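Local coordinates for adenylate cyclase-like protein (Chlamydia trachomatis, PDB 4QO6) that forms, through this periplasmic region, part of the inner-membrane ring of the chlamydial type III secretion system and may bind mRNA, at residues A[114-117]-A[118-122]; A[133-137]-A[138-142]. All coordinates share one frame; numbering follows the deposited sequence. Where two conformers were deposited one is given.

Interaction 1 of 2, residues A[114-117]-A[118-122]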
ATOM      1  N   ALA A 114      -4.512   7.216  13.116  1.00 37.21           N
ATOM      2  CA  ALA A 114      -4.501   8.645  13.446  1.00 41.90           C
ATOM      3  C   ALA A 114      -3.117   9.171  13.873  1.00 37.96           C
ATOM      4  O   ALA A 114      -2.760  10.309  13.548  1.00 40.87           O
ATOM      5  CB  ALA A 114      -5.533   8.956  14.527  1.00 43.29           C
ATOM      6  N   CYS A 115      -2.355   8.370  14.608  1.00 37.37           N
ATOM      7  CA  CYS A 115      -0.969   8.709  14.965  0.50 38.05           C
ATOM      8  C   CYS A 115      -0.090   8.917  13.697  1.00 35.33           C
ATOM      9  O   CYS A 115       0.737   9.831  13.620  1.00 32.51           O
ATOM     10  CB  CYS A 115      -0.386   7.600  15.843  0.50 39.52           C
ATOM     11  SG  CYS A 115       1.202   7.931  16.668  0.50 46.76           S
ATOM     12  N   LEU A 116      -0.277   8.056  12.691  1.00 31.95           N
ATOM     13  CA  LEU A 116       0.503   8.104  11.446  1.00 30.54           C
ATOM     14  C   LEU A 116       0.165   9.388  10.685  1.00 31.51           C
ATOM     15  O   LEU A 116       1.076  10.069  10.221  1.00 29.49           O
ATOM     16  CB  LEU A 116       0.284   6.857  10.592  1.00 29.27           C
ATOM     17  CG  LEU A 116       1.101   6.811   9.270  1.00 30.32           C
ATOM     18  CD1 LEU A 116       2.611   6.674   9.505  1.00 28.24           C
ATOM     19  CD2 LEU A 116       0.600   5.723   8.353  1.00 25.59           C
ATOM     20  N   ALA A 117      -1.124   9.747  10.617  1.00 31.20           N
ATOM     21  CA  ALA A 117      -1.566  10.929   9.884  1.00 31.84           C
ATOM     22  C   ALA A 117      -0.960  12.200  10.490  1.00 36.66           C
ATOM     23  O   ALA A 117      -0.421  13.052   9.746  1.00 33.24           O
ATOM     24  CB  ALA A 117      -3.078  11.012   9.884  1.00 31.54           C
ATOM     25  N   ASP A 118      -1.009  12.298  11.837  1.00 35.81           N
ATOM     26  CA  ASP A 118      -0.315  13.367  12.578  1.00 33.24           C
ATOM     27  C   ASP A 118       1.163  13.389  12.232  1.00 29.95           C
ATOM     28  O   ASP A 118       1.732  14.447  11.993  1.00 32.06           O
ATOM     29  CB  ASP A 118      -0.344  13.151  14.105  1.00 35.52           C
ATOM     30  CG  ASP A 118      -1.736  13.145  14.689  1.00 42.39           C
ATOM     31  OD1 ASP A 118      -2.673  13.697  14.036  1.00 39.84           O
ATOM     32  OD2 ASP A 118      -1.869  12.592  15.833  1.00 46.11           O
ATOM     33  N   TYR A 119       1.796  12.226  12.310  1.00 25.86           N
ATOM     34  CA  TYR A 119       3.216  12.125  12.020  1.00 25.90           C
ATOM     35  C   TYR A 119       3.533  12.693  10.600  1.00 26.84           C
ATOM     36  O   TYR A 119       4.442  13.523  10.421  1.00 22.72           O
ATOM     37  CB  TYR A 119       3.651  10.681  12.173  1.00 24.65           C
ATOM     38  CG  TYR A 119       5.106  10.505  12.064  1.00 26.23           C
ATOM     39  CD1 TYR A 119       5.939  10.785  13.139  1.00 27.97           C
ATOM     40  CD2 TYR A 119       5.683  10.076  10.872  1.00 27.22           C
ATOM     41  CE1 TYR A 119       7.319  10.661  13.027  1.00 29.78           C
ATOM     42  CE2 TYR A 119       7.056   9.968  10.759  1.00 29.66           C
ATOM     43  CZ  TYR A 119       7.864  10.251  11.827  1.00 32.27           C
ATOM     44  OH  TYR A 119       9.229  10.132  11.672  1.00 37.70           O
ATOM     45  N   LEU A 120       2.775  12.239   9.594  1.00 28.34           N
ATOM     46  CA  LEU A 120       3.011  12.623   8.194  1.00 25.50           C
ATOM     47  C   LEU A 120       2.734  14.104   8.019  1.00 27.32           C
ATOM     48  O   LEU A 120       3.382  14.796   7.201  1.00 21.32           O
ATOM     49  CB  LEU A 120       2.090  11.829   7.277  1.00 26.52           C
ATOM     50  CG  LEU A 120       2.379  10.331   7.139  1.00 26.69           C
ATOM     51  CD1 LEU A 120       1.226   9.612   6.494  1.00 26.37           C
ATOM     52  CD2 LEU A 120       3.644  10.093   6.323  1.00 27.79           C
ATOM     53  N   ASN A 121       1.787  14.604   8.834  1.00 30.04           N
ATOM     54  CA  ASN A 121       1.526  16.050   8.897  1.00 32.15           C
ATOM     55  C   ASN A 121       2.699  16.886   9.266  1.00 31.15           C
ATOM     56  O   ASN A 121       2.872  17.950   8.706  1.00 29.64           O
ATOM     57  CB  ASN A 121       0.421  16.396   9.879  1.00 40.38           C
ATOM     58  CG  ASN A 121      -0.808  16.873   9.182  1.00 46.09           C
ATOM     59  OD1 ASN A 121      -0.844  17.978   8.581  1.00 51.24           O
ATOM     60  ND2 ASN A 121      -1.826  16.041   9.224  1.00 49.91           N
ATOM     61  N   LEU A 122       3.480  16.395  10.225  1.00 30.51           N
ATOM     62  CA  LEU A 122       4.650  17.092  10.727  1.00 30.13           C
ATOM     63  C   LEU A 122       5.918  16.889   9.874  1.00 28.89           C
ATOM     64  O   LEU A 122       6.784  17.713   9.910  1.00 27.60           O
ATOM     65  CB  LEU A 122       4.884  16.635  12.160  1.00 30.24           C
ATOM     66  CG  LEU A 122       3.890  17.203  13.190  1.00 31.66           C
ATOM     67  CD1 LEU A 122       4.110  16.536  14.529  1.00 32.03           C
ATOM     68  CD2 LEU A 122       4.027  18.715  13.314  1.00 32.44           C
TER

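Interaction 2 of 2, residues A[133-137]-A[138-142]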
ATOM      1  N   LYS A 133      -2.899   3.704   1.330  1.00 27.60           N
ATOM      2  CA  LYS A 133      -3.290   2.333   1.174  1.00 27.40           C
ATOM      3  C   LYS A 133      -3.006   1.479   2.392  1.00 25.74           C
ATOM      4  O   LYS A 133      -3.078   0.269   2.342  1.00 27.79           O
ATOM      5  CB  LYS A 133      -2.599   1.729  -0.052  1.00 31.07           C
ATOM      6  CG  LYS A 133      -3.034   2.385  -1.337  1.00 36.75           C
ATOM      7  CD  LYS A 133      -2.861   1.391  -2.483  1.00 46.62           C
ATOM      8  CE  LYS A 133      -3.435   1.904  -3.794  1.00 53.27           C
ATOM      9  NZ  LYS A 133      -2.337   2.341  -4.702  1.00 59.15           N
ATOM     10  N   VAL A 134      -2.756   2.094   3.527  1.00 27.34           N
ATOM     11  CA  VAL A 134      -2.484   1.334   4.707  1.00 26.34           C
ATOM     12  C   VAL A 134      -3.718   0.514   5.101  1.00 29.30           C
ATOM     13  O   VAL A 134      -4.845   1.016   5.045  1.00 30.75           O
ATOM     14  CB  VAL A 134      -2.040   2.280   5.852  1.00 26.66           C
ATOM     15  CG1 VAL A 134      -1.943   1.519   7.163  1.00 26.40           C
ATOM     16  CG2 VAL A 134      -0.692   2.889   5.496  1.00 27.42           C
ATOM     17  N   ILE A 135      -3.499  -0.732   5.513  1.00 30.89           N
ATOM     18  CA  ILE A 135      -4.577  -1.621   5.949  1.00 30.65           C
ATOM     19  C   ILE A 135      -4.732  -1.551   7.510  1.00 31.71           C
ATOM     20  O   ILE A 135      -3.747  -1.718   8.229  1.00 26.56           O
ATOM     21  CB  ILE A 135      -4.269  -3.074   5.526  1.00 31.45           C
ATOM     22  CG1 ILE A 135      -3.905  -3.213   4.025  1.00 32.21           C
ATOM     23  CG2 ILE A 135      -5.435  -4.011   5.864  1.00 35.48           C
ATOM     24  CD1 ILE A 135      -5.064  -3.166   3.088  1.00 33.00           C
ATOM     25  N   ILE A 136      -5.946  -1.339   8.044  1.00 32.31           N
ATOM     26  CA  ILE A 136      -6.138  -1.362   9.534  1.00 33.53           C
ATOM     27  C   ILE A 136      -6.596  -2.764   9.997  1.00 32.87           C
ATOM     28  O   ILE A 136      -7.646  -3.241   9.594  1.00 29.95           O
ATOM     29  CB  ILE A 136      -7.158  -0.306  10.029  1.00 33.94           C
ATOM     30  CG1 ILE A 136      -6.843   1.098   9.475  1.00 35.39           C
ATOM     31  CG2 ILE A 136      -7.210  -0.267  11.556  1.00 31.03           C
ATOM     32  CD1 ILE A 136      -5.411   1.542   9.689  1.00 39.54           C
ATOM     33  N   GLU A 137      -5.808  -3.421  10.823  1.00 32.25           N
ATOM     34  CA  GLU A 137      -6.123  -4.796  11.247  1.00 36.62           C
ATOM     35  C   GLU A 137      -7.477  -4.955  11.954  1.00 34.29           C
ATOM     36  O   GLU A 137      -8.251  -5.821  11.596  1.00 32.24           O
ATOM     37  CB  GLU A 137      -4.983  -5.400  12.078  1.00 37.34           C
ATOM     38  CG  GLU A 137      -3.800  -5.844  11.216  1.00 40.00           C
ATOM     39  CD  GLU A 137      -2.500  -6.059  11.991  1.00 43.00           C
ATOM     40  OE1 GLU A 137      -2.486  -5.926  13.245  1.00 38.03           O
ATOM     41  OE2 GLU A 137      -1.484  -6.396  11.329  1.00 40.90           O
ATOM     42  N   SER A 138      -7.792  -4.078  12.899  1.00 37.68           N
ATOM     43  CA  SER A 138      -9.102  -4.086  13.536  1.00 37.81           C
ATOM     44  C   SER A 138     -10.243  -4.030  12.504  1.00 38.40           C
ATOM     45  O   SER A 138     -11.266  -4.655  12.701  1.00 41.01           O
ATOM     46  CB  SER A 138      -9.241  -2.950  14.562  1.00 40.57           C
ATOM     47  OG  SER A 138      -9.402  -1.688  13.936  1.00 40.20           O
ATOM     48  N   GLN A 139     -10.071  -3.321  11.393  1.00 39.24           N
ATOM     49  CA  GLN A 139     -11.126  -3.275  10.364  1.00 35.41           C
ATOM     50  C   GLN A 139     -11.272  -4.572   9.570  1.00 34.89           C
ATOM     51  O   GLN A 139     -12.387  -4.989   9.228  1.00 33.50           O
ATOM     52  CB  GLN A 139     -10.928  -2.086   9.412  1.00 34.85           C
ATOM     53  CG  GLN A 139     -11.285  -0.769  10.076  1.00 39.29           C
ATOM     54  CD  GLN A 139     -10.793   0.475   9.322  1.00 45.82           C
ATOM     55  OE1 GLN A 139     -10.450   0.419   8.128  1.00 45.49           O
ATOM     56  NE2 GLN A 139     -10.753   1.613  10.032  1.00 46.09           N
ATOM     57  N   VAL A 140     -10.159  -5.213   9.269  1.00 32.13           N
ATOM     58  CA  VAL A 140     -10.183  -6.422   8.451  1.00 31.06           C
ATOM     59  C   VAL A 140     -10.807  -7.551   9.246  1.00 34.61           C
ATOM     60  O   VAL A 140     -11.441  -8.425   8.680  1.00 28.94           O
ATOM     61  CB  VAL A 140      -8.785  -6.864   8.050  1.00 29.07           C
ATOM     62  CG1 VAL A 140      -8.842  -8.146   7.222  1.00 29.06           C
ATOM     63  CG2 VAL A 140      -8.122  -5.755   7.238  1.00 28.26           C
ATOM     64  N   MET A 141     -10.642  -7.485  10.559  1.00 34.15           N
ATOM     65  CA  MET A 141     -11.113  -8.515  11.434  1.00 39.93           C
ATOM     66  C   MET A 141     -12.650  -8.451  11.567  1.00 38.82           C
ATOM     67  O   MET A 141     -13.278  -9.483  11.510  1.00 37.86           O
ATOM     68  CB  MET A 141     -10.413  -8.416  12.808  1.00 43.20           C
ATOM     69  CG  MET A 141      -9.939  -9.767  13.326  1.00 45.60           C
ATOM     70  SD  MET A 141      -9.490  -9.717  15.061  1.00 57.66           S
ATOM     71  CE  MET A 141      -7.766  -9.186  15.024  1.00 57.53           C
ATOM     72  N   LYS A 142     -13.238  -7.264  11.772  1.00 42.03           N
ATOM     73  CA  LYS A 142     -14.728  -7.046  11.585  1.00 43.15           C
ATOM     74  C   LYS A 142     -15.217  -7.591  10.210  1.00 34.68           C
ATOM     75  O   LYS A 142     -16.211  -8.292  10.091  1.00 31.87           O
ATOM     76  CB  LYS A 142     -15.094  -5.552  11.772  1.00 46.44           C
ATOM     77  CG  LYS A 142     -16.347  -5.017  11.033  1.00 56.31           C
ATOM     78  CD  LYS A 142     -17.685  -5.238  11.773  1.00 60.13           C
ATOM     79  CE  LYS A 142     -18.863  -4.399  11.233  1.00 58.81           C
ATOM     80  NZ  LYS A 142     -19.679  -5.072  10.180  1.00 56.98           N
TER
HETATM   81  O   HOH W   1      -8.176  -1.017   6.732  1.00 36.51           O

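Interaction 1 of 2, residues A[114-117]-A[118-122]
Leu116 and Leu120, one helical turn apart, meet on the buried flank of helix 110-123. Followed outward, Leu120 stays close to the preceding turn over most of its length. Its CB lies 3.6 Å from Leu116 O. With CG anti to the carbonyl carbon (chi1 -70°), the branch point remains beside the backbone N, and Leu120 CG comes to 3.4 Å from Leu116 O. Beyond it, Leu120 CD1 reaches Leu116 CG at 3.9 Å, the closest apolar approach between the two leucines, which run at a slant to each other. Leu116 O is therefore bordered by the aliphatic part of Leu120 while also accepting Leu120 N at 2.8 Å, the donor standing almost in line with the carbonyl bond.

The same i to i+4 ladder runs from Asp118 N to Ala114 O and from Tyr119 N to Cys115 O; its Asp118 rung is nearly straight at hydrogen, 175°. On the exposed flank, Asp118 turns its carboxylate back over Ala114, its CG 3.2 Å from Ala114 O. The two acceptor groups face each other there without bonding. Asn121 doubles the rung at Ala117: Ala117 O accepts Asn121 N at 2.8 Å and, weakly and at a bent angle, Asn121 ND2.

Tyr119 takes the other course: CG is anti to its own N (chi1 -173°), and the ring leaves the backbone to stack with His123 and meet Phe88 obliquely. Leu116 packs on Leu82 and Leu120 on Met78, both of helix 71-83. An apolar face on one flank and a polar one on the other mark an amphipathic helix, here the connecting helix of the beta-alpha-beta unit 100-107, 110-123, 130-136 in the periplasmic PD2 domain of the BON clan.

Interaction 2 of 2, residues A[133-137]-A[138-142]
Ile135 and Val140 cross at a slant on one side of the strand-to-helix junction, while Ile136 and Gln139 cross on another. In the first pair the methyls Ile135 CG2 and Val140 CG2 are 3.5 Å apart, closer than two methyls normally sit. Val140 CG2 is beside its own backbone N, with CG1 anti to that N (chi1 179°), and this brings CG2 back over the end of the strand.

In the second pair Gln139, extended beyond CG, carries its amide obliquely across the Ile136 side chain, with Gln139 CD 3.8 Å from Ile136 CB. Its OE1 accepts from a water that in turn accepts Ile136 N, while its NE2 is bonded to Glu110. Ser138 OG borders Ile136 CG2 at 3.5 Å.

Ile136 is the N-cap residue; its O receives Val140 N at 3.2 Å and, weakly, Gln139 N. Glu137 O accepts Met141 N at 3.1 Å, while the Glu137 carboxylate turns to Asn162 N through OE2.

The chemistry implies a junction fixed from several directions: methyl packing and backbone bonds set the first helical turn, and the glutamine's two amide ends tie it to the strand through water and to Glu110 directly.

Both interactions are local and partly buried. Interaction 1 lies wholly within helix 110-123, with regular backbone rungs: buried Leu116 and Leu120 face helix 71-83, while Ala114, Ala117, Asp118 and Asn121 lie at the surface. Interaction 2 spans the change from strand 130-136 into helix 137-150, with Glu137 and Val140 buried and Gln139 exposed, and combines branched aliphatic contacts with water and side-chain amide bonds. Their centres are 18 Å apart, yet they touch where Leu116 CD2 meets Val134 CG2 at 4.2 Å, so the helix rests on the strand that follows it. That strand pairs with 100-107, while Val140 and Met141 of the next helix touch Phe160 of strand 157-161, so interaction 2 probably joins two successive modules.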